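Local coordinates for ferric-siderophore receptor protein (Streptomyces coelicolor, PDB 2X4L) that probably binds ferric siderophores outside the cell membrane and hands them on for uptake into the cell, at residues 43-48 with 164-169. Numbering follows the deposited sequence.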
ATOM      1  N   LYS A  43      16.072  24.764  -5.320  1.00 23.63           N
ATOM      2  CA  LYS A  43      16.986  23.841  -4.665  1.00 24.62           C
ATOM      3  C   LYS A  43      16.221  22.588  -4.399  1.00 23.28           C
ATOM      4  O   LYS A  43      14.993  22.654  -4.361  1.00 23.75           O
ATOM      5  CB  LYS A  43      17.479  24.395  -3.360  1.00 25.99           C
ATOM      6  CG  LYS A  43      16.391  24.730  -2.421  1.00 31.75           C
ATOM      7  CD  LYS A  43      16.998  25.166  -1.047  1.00 38.90           C
ATOM      8  CE  LYS A  43      16.057  24.849   0.120  1.00 37.98           C
ATOM      9  NZ  LYS A  43      15.819  23.345   0.221  1.00 31.30           N
ATOM     10  N   VAL A  44      16.932  21.493  -4.105  1.00 23.41           N
ATOM     11  CA  VAL A  44      16.297  20.242  -3.722  1.00 22.96           C
ATOM     12  C   VAL A  44      15.609  20.473  -2.386  1.00 22.75           C
ATOM     13  O   VAL A  44      16.239  20.973  -1.440  1.00 22.46           O
ATOM     14  CB  VAL A  44      17.344  19.081  -3.593  1.00 22.99           C
ATOM     15  CG1 VAL A  44      16.691  17.811  -3.115  1.00 24.53           C
ATOM     16  CG2 VAL A  44      18.004  18.822  -4.968  1.00 25.98           C
ATOM     17  N   PRO A  45      14.316  20.111  -2.262  1.00 21.45           N
ATOM     18  CA  PRO A  45      13.631  20.428  -0.944  1.00 20.33           C
ATOM     19  C   PRO A  45      14.248  19.680   0.218  1.00 20.04           C
ATOM     20  O   PRO A  45      14.440  18.463   0.143  1.00 23.87           O
ATOM     21  CB  PRO A  45      12.184  20.014  -1.165  1.00 21.14           C
ATOM     22  CG  PRO A  45      12.146  19.169  -2.433  1.00 20.82           C
ATOM     23  CD  PRO A  45      13.424  19.509  -3.264  1.00 20.53           C
ATOM     24  N   ALA A  46      14.557  20.417   1.255  1.00 20.79           N
ATOM     25  CA  ALA A  46      15.093  19.940   2.471  1.00 21.83           C
ATOM     26  C   ALA A  46      13.929  19.583   3.396  1.00 19.41           C
ATOM     27  O   ALA A  46      14.104  18.719   4.269  1.00 21.09           O
ATOM     28  CB  ALA A  46      15.884  21.067   3.087  1.00 24.27           C
ATOM     29  N   ASN A  47      12.774  20.279   3.262  1.00 13.51           N
ATOM     30  CA  ASN A  47      11.631  20.072   4.251  1.00 12.50           C
ATOM     31  C   ASN A  47      10.480  19.420   3.551  1.00 12.03           C
ATOM     32  O   ASN A  47       9.573  20.092   3.032  1.00 13.99           O
ATOM     33  CB  ASN A  47      11.179  21.423   4.812  1.00 12.38           C
ATOM     34  CG  ASN A  47      12.252  22.138   5.629  1.00 14.82           C
ATOM     35  OD1 ASN A  47      13.304  21.583   5.951  1.00 17.19           O
ATOM     36  ND2 ASN A  47      12.011  23.364   5.918  1.00 19.05           N
ATOM     37  N   ILE A  48      10.493  18.090   3.519  1.00 10.41           N
ATOM     38  CA  ILE A  48       9.538  17.307   2.820  1.00 11.36           C
ATOM     39  C   ILE A  48       8.457  16.871   3.825  1.00  9.47           C
ATOM     40  O   ILE A  48       8.787  16.483   4.972  1.00 10.85           O
ATOM     41  CB  ILE A  48      10.247  16.021   2.253  1.00 10.70           C
ATOM     42  CG1 ILE A  48      11.323  16.436   1.239  1.00 12.13           C
ATOM     43  CG2 ILE A  48       9.185  15.079   1.617  1.00 12.17           C
ATOM     44  CD1 ILE A  48      12.186  15.227   0.867  1.00 14.06           C
ATOM     45  N   GLU A 164      15.711   9.362  -6.036  1.00 20.91           N
ATOM     46  CA  GLU A 164      17.003   9.767  -6.648  1.00 25.72           C
ATOM     47  C   GLU A 164      17.053  11.275  -6.897  1.00 24.67           C
ATOM     48  O   GLU A 164      18.081  11.936  -6.578  1.00 26.65           O
ATOM     49  CB  GLU A 164      17.399   8.923  -7.879  1.00 29.84           C
ATOM     50  CG  GLU A 164      18.922   9.147  -8.234  1.00 38.44           C
ATOM     51  CD  GLU A 164      19.383   8.415  -9.517  1.00 47.43           C
ATOM     52  OE1 GLU A 164      18.789   7.384  -9.784  1.00 38.93           O
ATOM     53  OE2 GLU A 164      20.292   8.875 -10.299  1.00 56.60           O
ATOM     54  N   SER A 165      15.942  11.859  -7.355  1.00 22.07           N
ATOM     55  CA  SER A 165      15.930  13.327  -7.606  1.00 22.44           C
ATOM     56  C   SER A 165      16.111  14.103  -6.309  1.00 21.89           C
ATOM     57  O   SER A 165      16.656  15.194  -6.289  1.00 22.17           O
ATOM     58  CB  SER A 165      14.598  13.706  -8.218  1.00 20.56           C
ATOM     59  OG  SER A 165      13.512  13.844  -7.300  1.00 20.15           O
ATOM     60  N   LEU A 166      15.640  13.527  -5.215  1.00 20.16           N
ATOM     61  CA  LEU A 166      15.760  14.155  -3.904  1.00 21.26           C
ATOM     62  C   LEU A 166      17.112  13.898  -3.173  1.00 24.16           C
ATOM     63  O   LEU A 166      17.310  14.381  -2.022  1.00 25.09           O
ATOM     64  CB  LEU A 166      14.560  13.699  -2.997  1.00 18.40           C
ATOM     65  CG  LEU A 166      13.209  14.133  -3.544  1.00 16.45           C
ATOM     66  CD1 LEU A 166      12.139  13.417  -2.739  1.00 16.20           C
ATOM     67  CD2 LEU A 166      13.057  15.615  -3.369  1.00 17.71           C
ATOM     68  N   GLY A 167      18.009  13.147  -3.782  1.00 26.55           N
ATOM     69  CA  GLY A 167      19.322  12.979  -3.162  1.00 29.05           C
ATOM     70  C   GLY A 167      19.691  11.586  -2.734  1.00 31.62           C
ATOM     71  O   GLY A 167      20.765  11.383  -2.122  1.00 34.45           O
ATOM     72  N   ALA A 168      18.861  10.606  -3.086  1.00 28.63           N
ATOM     73  CA  ALA A 168      19.204   9.211  -2.767  1.00 30.66           C
ATOM     74  C   ALA A 168      20.387   8.699  -3.629  1.00 36.66           C
ATOM     75  O   ALA A 168      20.743   9.304  -4.626  1.00 39.78           O
ATOM     76  CB  ALA A 168      18.007   8.351  -2.945  1.00 27.95           C
ATOM     77  N   ASP A 169      21.030   7.637  -3.205  1.00 40.90           N
ATOM     78  CA  ASP A 169      22.036   7.041  -4.111  1.00 47.40           C
ATOM     79  C   ASP A 169      21.321   5.788  -4.620  1.00 48.78           C
ATOM     80  O   ASP A 169      21.202   4.775  -3.901  1.00 47.75           O
ATOM     81  CB  ASP A 169      23.348   6.690  -3.388  1.00 50.59           C
ATOM     82  CG  ASP A 169      23.978   7.865  -2.605  1.00 55.62           C
ATOM     83  OD1 ASP A 169      23.642   9.065  -2.852  1.00 61.53           O
ATOM     84  OD2 ASP A 169      24.840   7.559  -1.719  1.00 60.70           O
TER
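Leu166 meets Val44, Pro45 and Ile48 where a Schellman motif ends helix 153-165, a worked example of how the residue just before a C-terminal glycine can pack a helix end against a neighbouring loop. Gly167, with its positive phi of 116°, makes the turn, and one of the two bonds back into the last turn runs from Gly167 N to Glu164 O, 3.0 Å. The other partner is the loop that leads from strand 38-41 into strand 48-51, the central strand of the five-stranded parallel sheet of this periplasmic binding protein.

The tight part lies at the two methyls of Leu166. With CG anti to its own carbonyl carbon (chi1 -62°), the isobutyl group forks between two partners. Leu166 CD2 sits 3.8 Å from Pro45 CG and almost as near to Pro45 CD, the leucine crossing the proline ring at about a right angle. The other branch, Leu166 CD1, comes end-on to Ile48 CD1 at 4.0 Å. Ile115 of strand 113-118 also touches both Leu166 and Ile48, while Trp29 of strand 29-32 lies against Leu166, Pro45 and Val44, so the buried leucine touches strands of two sheets as well as the loop.

Toward solvent the fit is looser. Val44 is exposed, and its methyls face mainly backbone at the helix end, CG2 standing 4.1 Å from Ser165 O; the side-chain contact, Val44 CG1 to Leu166 CD2, is longer at 4.3 Å. These are van der Waals contacts, and the two segments share no hydrogen bond. The polar group of Ser165 is engaged elsewhere, its OG bonding to Leu162 O and to Trp29 NE1. With chi1 at 177°, Val44 turns CG1 away from its own N and brings it within 3.7 Å of Leu166 O, the closest approach on this outer side.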